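Local coordinates for regulatory protein (Pseudomonas aeruginosa, PDB 5J2Y) that represses transcription in quorum sensing as a helix-turn-helix regulator, bound here to promoter DNA, at residues Ala22-Phe34 / Leu57-Leu71. Numbering follows the deposited sequence. Where two conformers were deposited one is given.
Sequences ARRESQETFWSRF and LLHFYIEGQITDRQL. With nucleotides of chain C.
Phe-34 presents its edge to the ring of Tyr-61 in a T-shaped stack, Phe-34 CZ standing 3.7 Å from Tyr-61 CG with the planes at 86°. Beside it, Phe-34 CE2 meets Leu-58 CD2, and Phe-34 CE1 meets Leu-71 CD1, each at 4.0 Å, while Phe-30 CE1 comes obliquely to Tyr-61 CE2. Leu-58 also reaches Trp-31 with its CD1. With CG anti to the backbone N (chi1 -177°), Tyr-61 carries its hydroxyl beyond this apolar cluster into a salt-bridge network. There Tyr-61 OH donates to the syn lone pair of Asp-68 OD1 (2.5 Å) and accepts from Arg-23 NH2 (2.6 Å), somewhat tilted from the guanidinium plane. Arg-23 NH1 adds a salt bridge to Asp-68 OD2, its hydrogen bond weak and bent. The Arg-33 guanidinium stacks over the same carboxylate, planes 20° apart, so that no N-H points at Asp-68 OD1 and the salt bridge rests on charge; NH1 and NH2 instead grip Glu-25 end-on. The network joins residues flanking helix 27-32, probably the first of the helix-turn-helix, to helices 52-62 and 68-75; Gln-27 N binds a phosphate oxygen of DT7 of chain C, Trp-31 NE1 hydrogen-bonds Glu-45 of helix 38-45, and Arg-20 of helix 9-22 touches Phe-30.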
loop_
_atom_site.group_PDB
_atom_site.type_symbol
_atom_site.label_atom_id
_atom_site.label_comp_id
_atom_site.label_asym_id
_atom_site.label_seq_id
_atom_site.Cartn_x
_atom_site.Cartn_y
_atom_site.Cartn_z
ATOM N N ALA A 22 -4.057 1.972 -11.472
ATOM C CA ALA A 22 -3.693 1.285 -12.709
ATOM C C ALA A 22 -4.134 -0.149 -12.736
ATOM O O ALA A 22 -4.329 -0.695 -13.809
ATOM C CB ALA A 22 -2.187 1.370 -12.961
ATOM N N ARG A 23 -4.287 -0.774 -11.566
ATOM C CA ARG A 23 -4.764 -2.164 -11.491
ATOM C C ARG A 23 -6.272 -2.235 -11.285
ATOM O O ARG A 23 -6.850 -3.333 -11.150
ATOM C CB ARG A 23 -4.045 -2.903 -10.378
ATOM C CG ARG A 23 -2.560 -3.006 -10.627
ATOM C CD ARG A 23 -1.879 -3.427 -9.355
ATOM N NE ARG A 23 -2.327 -4.769 -9.012
ATOM C CZ ARG A 23 -2.107 -5.340 -7.850
ATOM N NH1 ARG A 23 -2.546 -6.570 -7.638
ATOM N NH2 ARG A 23 -1.473 -4.653 -6.912
ATOM N N ARG A 24 -6.896 -1.062 -11.301
ATOM C CA ARG A 24 -8.314 -0.906 -11.104
ATOM C C ARG A 24 -8.744 -1.624 -9.812
ATOM O O ARG A 24 -9.661 -2.401 -9.819
ATOM C CB ARG A 24 -9.068 -1.407 -12.348
ATOM C CG ARG A 24 -8.687 -0.705 -13.663
ATOM N N GLU A 25 -8.059 -1.338 -8.708
ATOM C CA GLU A 25 -8.404 -1.916 -7.395
ATOM C C GLU A 25 -8.973 -0.869 -6.440
ATOM O O GLU A 25 -8.491 0.262 -6.379
ATOM C CB GLU A 25 -7.193 -2.593 -6.748
ATOM C CG GLU A 25 -6.661 -3.781 -7.515
ATOM C CD GLU A 25 -5.493 -4.465 -6.821
ATOM O OE1 GLU A 25 -4.902 -3.885 -5.878
ATOM O OE2 GLU A 25 -5.137 -5.592 -7.236
ATOM N N SER A 26 -9.983 -1.254 -5.679
ATOM C CA SER A 26 -10.449 -0.409 -4.620
ATOM C C SER A 26 -9.356 -0.216 -3.518
ATOM O O SER A 26 -8.448 -1.028 -3.361
ATOM C CB SER A 26 -11.707 -1.012 -3.994
ATOM O OG SER A 26 -11.414 -2.265 -3.388
ATOM N N GLN A 27 -9.503 0.843 -2.730
ATOM C CA GLN A 27 -8.718 1.035 -1.527
ATOM C C GLN A 27 -8.825 -0.171 -0.598
ATOM O O GLN A 27 -7.833 -0.620 -0.079
ATOM C CB GLN A 27 -9.173 2.293 -0.780
ATOM C CG GLN A 27 -8.804 3.570 -1.504
ATOM C CD GLN A 27 -9.275 4.782 -0.747
ATOM O OE1 GLN A 27 -10.108 4.672 0.140
ATOM N NE2 GLN A 27 -8.721 5.943 -1.077
ATOM N N GLU A 28 -10.028 -0.703 -0.425
ATOM C CA GLU A 28 -10.234 -1.856 0.460
ATOM C C GLU A 28 -9.388 -3.010 -0.013
ATOM O O GLU A 28 -8.711 -3.658 0.793
ATOM C CB GLU A 28 -11.713 -2.270 0.463
ATOM C CG GLU A 28 -12.106 -3.537 1.256
ATOM C CD GLU A 28 -11.643 -3.566 2.715
ATOM O OE1 GLU A 28 -11.589 -2.493 3.359
ATOM O OE2 GLU A 28 -11.348 -4.683 3.223
ATOM N N THR A 29 -9.443 -3.265 -1.328
ATOM C CA THR A 29 -8.796 -4.433 -1.914
ATOM C C THR A 29 -7.282 -4.265 -1.744
ATOM O O THR A 29 -6.603 -5.117 -1.240
ATOM C CB THR A 29 -9.173 -4.596 -3.417
ATOM O OG1 THR A 29 -10.569 -4.931 -3.557
ATOM C CG2 THR A 29 -8.386 -5.688 -4.057
ATOM N N PHE A 30 -6.786 -3.102 -2.112
ATOM C CA PHE A 30 -5.361 -2.847 -2.134
ATOM C C PHE A 30 -4.756 -2.771 -0.724
ATOM O O PHE A 30 -3.782 -3.487 -0.387
ATOM C CB PHE A 30 -5.120 -1.556 -2.883
ATOM C CG PHE A 30 -3.667 -1.183 -2.985
ATOM C CD1 PHE A 30 -2.857 -1.711 -3.987
ATOM C CD2 PHE A 30 -3.135 -0.299 -2.115
ATOM C CE1 PHE A 30 -1.546 -1.346 -4.096
ATOM C CE2 PHE A 30 -1.829 0.063 -2.204
ATOM C CZ PHE A 30 -1.016 -0.468 -3.180
ATOM N N TRP A 31 -5.363 -1.970 0.138
ATOM C CA TRP A 31 -4.761 -1.753 1.447
ATOM C C TRP A 31 -4.890 -2.925 2.421
ATOM O O TRP A 31 -4.035 -3.110 3.292
ATOM C CB TRP A 31 -5.296 -0.500 2.047
ATOM C CG TRP A 31 -4.790 0.632 1.362
ATOM C CD1 TRP A 31 -5.434 1.376 0.408
ATOM C CD2 TRP A 31 -3.495 1.210 1.526
ATOM N NE1 TRP A 31 -4.611 2.392 -0.037
ATOM C CE2 TRP A 31 -3.422 2.319 0.648
ATOM C CE3 TRP A 31 -2.385 0.898 2.332
ATOM C CZ2 TRP A 31 -2.316 3.124 0.568
ATOM C CZ3 TRP A 31 -1.277 1.671 2.243
ATOM C CH2 TRP A 31 -1.240 2.794 1.353
ATOM N N SER A 32 -5.904 -3.755 2.213
ATOM C CA SER A 32 -6.134 -4.857 3.125
ATOM C C SER A 32 -5.137 -5.985 2.957
ATOM O O SER A 32 -4.980 -6.771 3.875
ATOM C CB SER A 32 -7.595 -5.363 3.053
ATOM O OG SER A 32 -7.901 -5.819 1.754
ATOM N N ARG A 33 -4.432 -6.062 1.820
ATOM C CA ARG A 33 -3.323 -7.051 1.676
ATOM C C ARG A 33 -2.264 -6.858 2.724
ATOM O O ARG A 33 -1.517 -7.790 2.994
ATOM C CB ARG A 33 -2.599 -6.940 0.334
ATOM C CG ARG A 33 -3.491 -7.114 -0.861
ATOM C CD ARG A 33 -2.699 -7.493 -2.092
ATOM N NE ARG A 33 -3.653 -7.848 -3.149
ATOM C CZ ARG A 33 -4.074 -7.009 -4.102
ATOM N NH1 ARG A 33 -3.579 -5.785 -4.199
ATOM N NH2 ARG A 33 -4.971 -7.409 -4.992
ATOM N N PHE A 34 -2.161 -5.619 3.237
ATOM C CA PHE A 34 -1.197 -5.234 4.269
ATOM C C PHE A 34 -1.825 -5.179 5.676
ATOM O O PHE A 34 -1.159 -4.841 6.633
ATOM C CB PHE A 34 -0.573 -3.850 3.937
ATOM C CG PHE A 34 -0.019 -3.752 2.537
ATOM C CD1 PHE A 34 1.187 -4.347 2.211
ATOM C CD2 PHE A 34 -0.686 -3.038 1.557
ATOM C CE1 PHE A 34 1.696 -4.261 0.938
ATOM C CE2 PHE A 34 -0.197 -2.973 0.269
ATOM C CZ PHE A 34 1.010 -3.579 -0.032
ATOM N N LEU A 57 7.015 -1.543 3.691
ATOM C CA LEU A 57 6.243 -2.567 3.011
ATOM C C LEU A 57 5.824 -2.132 1.631
ATOM O O LEU A 57 5.820 -2.947 0.709
ATOM C CB LEU A 57 4.970 -2.917 3.759
ATOM C CG LEU A 57 5.025 -3.991 4.797
ATOM C CD1 LEU A 57 3.750 -3.907 5.594
ATOM C CD2 LEU A 57 5.167 -5.358 4.164
ATOM N N LEU A 58 5.369 -0.886 1.500
ATOM C CA LEU A 58 4.941 -0.407 0.191
ATOM C C LEU A 58 6.110 -0.419 -0.778
ATOM O O LEU A 58 5.962 -0.868 -1.917
ATOM C CB LEU A 58 4.347 0.995 0.244
ATOM C CG LEU A 58 2.973 1.016 0.901
ATOM C CD1 LEU A 58 2.655 2.419 1.307
ATOM C CD2 LEU A 58 1.917 0.458 -0.050
ATOM N N HIS A 59 7.268 0.000 -0.293
ATOM C CA HIS A 59 8.507 -0.033 -1.088
ATOM C C HIS A 59 8.802 -1.418 -1.685
ATOM O O HIS A 59 8.915 -1.591 -2.895
ATOM C CB HIS A 59 9.696 0.412 -0.266
ATOM C CG HIS A 59 10.977 0.285 -1.007
ATOM N ND1 HIS A 59 11.311 1.091 -2.074
ATOM C CD2 HIS A 59 11.986 -0.602 -0.876
ATOM C CE1 HIS A 59 12.493 0.733 -2.536
ATOM N NE2 HIS A 59 12.918 -0.299 -1.831
ATOM N N PHE A 60 8.852 -2.412 -0.828
ATOM C CA PHE A 60 9.182 -3.756 -1.287
ATOM C C PHE A 60 8.117 -4.348 -2.194
ATOM O O PHE A 60 8.417 -5.157 -3.081
ATOM C CB PHE A 60 9.435 -4.670 -0.083
ATOM C CG PHE A 60 10.679 -4.312 0.669
ATOM C CD1 PHE A 60 11.932 -4.321 0.020
ATOM C CD2 PHE A 60 10.633 -3.981 2.024
ATOM C CE1 PHE A 60 13.087 -3.991 0.714
ATOM C CE2 PHE A 60 11.798 -3.667 2.720
ATOM C CZ PHE A 60 13.013 -3.665 2.073
ATOM N N TYR A 61 6.872 -3.969 -1.943
ATOM C CA TYR A 61 5.765 -4.414 -2.774
ATOM C C TYR A 61 5.794 -3.840 -4.192
ATOM O O TYR A 61 5.654 -4.554 -5.171
ATOM C CB TYR A 61 4.441 -4.014 -2.124
ATOM C CG TYR A 61 3.224 -4.487 -2.878
ATOM C CD1 TYR A 61 2.854 -5.814 -2.897
ATOM C CD2 TYR A 61 2.427 -3.579 -3.581
ATOM C CE1 TYR A 61 1.701 -6.243 -3.572
ATOM C CE2 TYR A 61 1.300 -3.994 -4.262
ATOM C CZ TYR A 61 0.930 -5.321 -4.247
ATOM O OH TYR A 61 -0.195 -5.703 -4.965
ATOM N N ILE A 62 5.932 -2.537 -4.271
ATOM C CA ILE A 62 5.929 -1.821 -5.542
ATOM C C ILE A 62 7.103 -2.245 -6.455
ATOM O O ILE A 62 6.912 -2.503 -7.645
ATOM C CB ILE A 62 5.916 -0.306 -5.263
ATOM C CG1 ILE A 62 4.506 0.105 -4.887
ATOM C CG2 ILE A 62 6.337 0.495 -6.477
ATOM C CD1 ILE A 62 4.458 1.358 -4.060
ATOM N N GLU A 63 8.286 -2.426 -5.881
ATOM C CA GLU A 63 9.432 -2.927 -6.653
ATOM C C GLU A 63 9.322 -4.443 -7.021
ATOM O O GLU A 63 10.142 -4.988 -7.751
ATOM C CB GLU A 63 10.734 -2.521 -5.962
ATOM C CG GLU A 63 11.160 -3.453 -4.851
ATOM C CD GLU A 63 12.564 -3.138 -4.272
ATOM O OE1 GLU A 63 13.126 -3.969 -3.474
ATOM O OE2 GLU A 63 13.117 -2.064 -4.630
ATOM N N GLY A 64 8.258 -5.108 -6.591
ATOM C CA GLY A 64 7.996 -6.500 -6.987
ATOM C C GLY A 64 8.624 -7.534 -6.082
ATOM O O GLY A 64 8.579 -8.708 -6.367
ATOM N N GLN A 65 9.208 -7.116 -4.975
ATOM C CA GLN A 65 9.930 -8.060 -4.091
ATOM C C GLN A 65 9.039 -8.856 -3.148
ATOM O O GLN A 65 9.457 -9.860 -2.636
ATOM C CB GLN A 65 10.977 -7.310 -3.290
ATOM C CG GLN A 65 11.785 -8.223 -2.402
ATOM C CD GLN A 65 13.046 -7.574 -1.879
ATOM O OE1 GLN A 65 13.530 -6.582 -2.446
ATOM N NE2 GLN A 65 13.585 -8.123 -0.781
ATOM N N ILE A 66 7.840 -8.360 -2.885
ATOM C CA ILE A 66 6.800 -9.039 -2.124
ATOM C C ILE A 66 5.619 -9.192 -3.040
ATOM O O ILE A 66 5.169 -8.183 -3.606
ATOM C CB ILE A 66 6.278 -8.167 -0.970
ATOM C CG1 ILE A 66 7.297 -8.103 0.137
ATOM C CG2 ILE A 66 4.941 -8.662 -0.420
ATOM C CD1 ILE A 66 7.005 -7.012 1.150
ATOM N N THR A 67 5.078 -10.412 -3.129
ATOM C CA THR A 67 4.015 -10.719 -4.083
ATOM C C THR A 67 2.647 -10.830 -3.408
ATOM O O THR A 67 2.538 -11.148 -2.226
ATOM C CB THR A 67 4.202 -12.074 -4.806
ATOM O OG1 THR A 67 4.010 -13.131 -3.864
ATOM C CG2 THR A 67 5.588 -12.211 -5.452
ATOM N N ASP A 68 1.605 -10.578 -4.192
ATOM C CA ASP A 68 0.245 -10.700 -3.732
ATOM C C ASP A 68 0.074 -12.055 -3.105
ATOM O O ASP A 68 -0.649 -12.184 -2.132
ATOM C CB ASP A 68 -0.728 -10.557 -4.901
ATOM C CG ASP A 68 -0.928 -9.105 -5.337
ATOM O OD1 ASP A 68 -0.509 -8.164 -4.630
ATOM O OD2 ASP A 68 -1.543 -8.886 -6.392
ATOM N N ARG A 69 0.726 -13.081 -3.663
ATOM C CA ARG A 69 0.502 -14.454 -3.186
ATOM C C ARG A 69 1.133 -14.673 -1.816
ATOM O O ARG A 69 0.526 -15.247 -0.905
ATOM C CB ARG A 69 1.017 -15.525 -4.184
ATOM C CG ARG A 69 0.844 -16.940 -3.618
ATOM C CD ARG A 69 1.526 -17.997 -4.447
ATOM N NE ARG A 69 0.764 -18.330 -5.637
ATOM C CZ ARG A 69 0.090 -19.453 -5.842
ATOM N NH1 ARG A 69 0.025 -20.405 -4.926
ATOM N NH2 ARG A 69 -0.557 -19.594 -6.992
ATOM N N GLN A 70 2.373 -14.243 -1.690
ATOM C CA GLN A 70 2.989 -14.156 -0.386
ATOM C C GLN A 70 2.082 -13.461 0.646
ATOM O O GLN A 70 1.924 -13.935 1.736
ATOM C CB GLN A 70 4.280 -13.385 -0.497
ATOM C CG GLN A 70 5.406 -14.179 -1.095
ATOM C CD GLN A 70 6.658 -13.326 -1.089
ATOM O OE1 GLN A 70 6.655 -12.210 -1.631
ATOM N NE2 GLN A 70 7.709 -13.801 -0.421
ATOM N N LEU A 71 1.474 -12.338 0.303
ATOM C CA LEU A 71 0.629 -11.625 1.305
ATOM C C LEU A 71 -0.614 -12.449 1.625
ATOM O O LEU A 71 -0.924 -12.631 2.778
ATOM C CB LEU A 71 0.267 -10.209 0.849
ATOM C CG LEU A 71 1.515 -9.332 0.736
ATOM C CD1 LEU A 71 1.284 -8.065 -0.068
ATOM C CD2 LEU A 71 1.967 -8.934 2.125
ATOM P P DT C 7 -11.952 3.765 -4.281
ATOM O OP1 DT C 7 -10.966 4.158 -5.317
ATOM O OP2 DT C 7 -11.653 2.611 -3.379
ATOM O "O5'" DT C 7 -12.304 5.033 -3.404
ATOM C "C5'" DT C 7 -12.601 6.285 -4.019
ATOM C "C4'" DT C 7 -12.889 7.328 -2.963
ATOM O "O4'" DT C 7 -14.049 6.953 -2.187
ATOM C "C3'" DT C 7 -11.774 7.592 -1.950
ATOM O "O3'" DT C 7 -11.628 9.008 -1.947
ATOM C "C2'" DT C 7 -12.339 7.083 -0.633
ATOM C "C1'" DT C 7 -13.819 7.297 -0.830
ATOM N N1 DT C 7 -14.706 6.459 -0.006
ATOM C C2 DT C 7 -15.685 7.093 0.714
ATOM O O2 DT C 7 -15.793 8.306 0.763
ATOM N N3 DT C 7 -16.525 6.253 1.399
ATOM C C4 DT C 7 -16.482 4.871 1.428
ATOM O O4 DT C 7 -17.303 4.246 2.090
ATOM C C5 DT C 7 -15.437 4.273 0.635
ATOM C C7 DT C 7 -15.306 2.784 0.615
ATOM C C6 DT C 7 -14.624 5.084 -0.050
HETATM O O HOH W 1 -2.785 -10.744 -1.893
#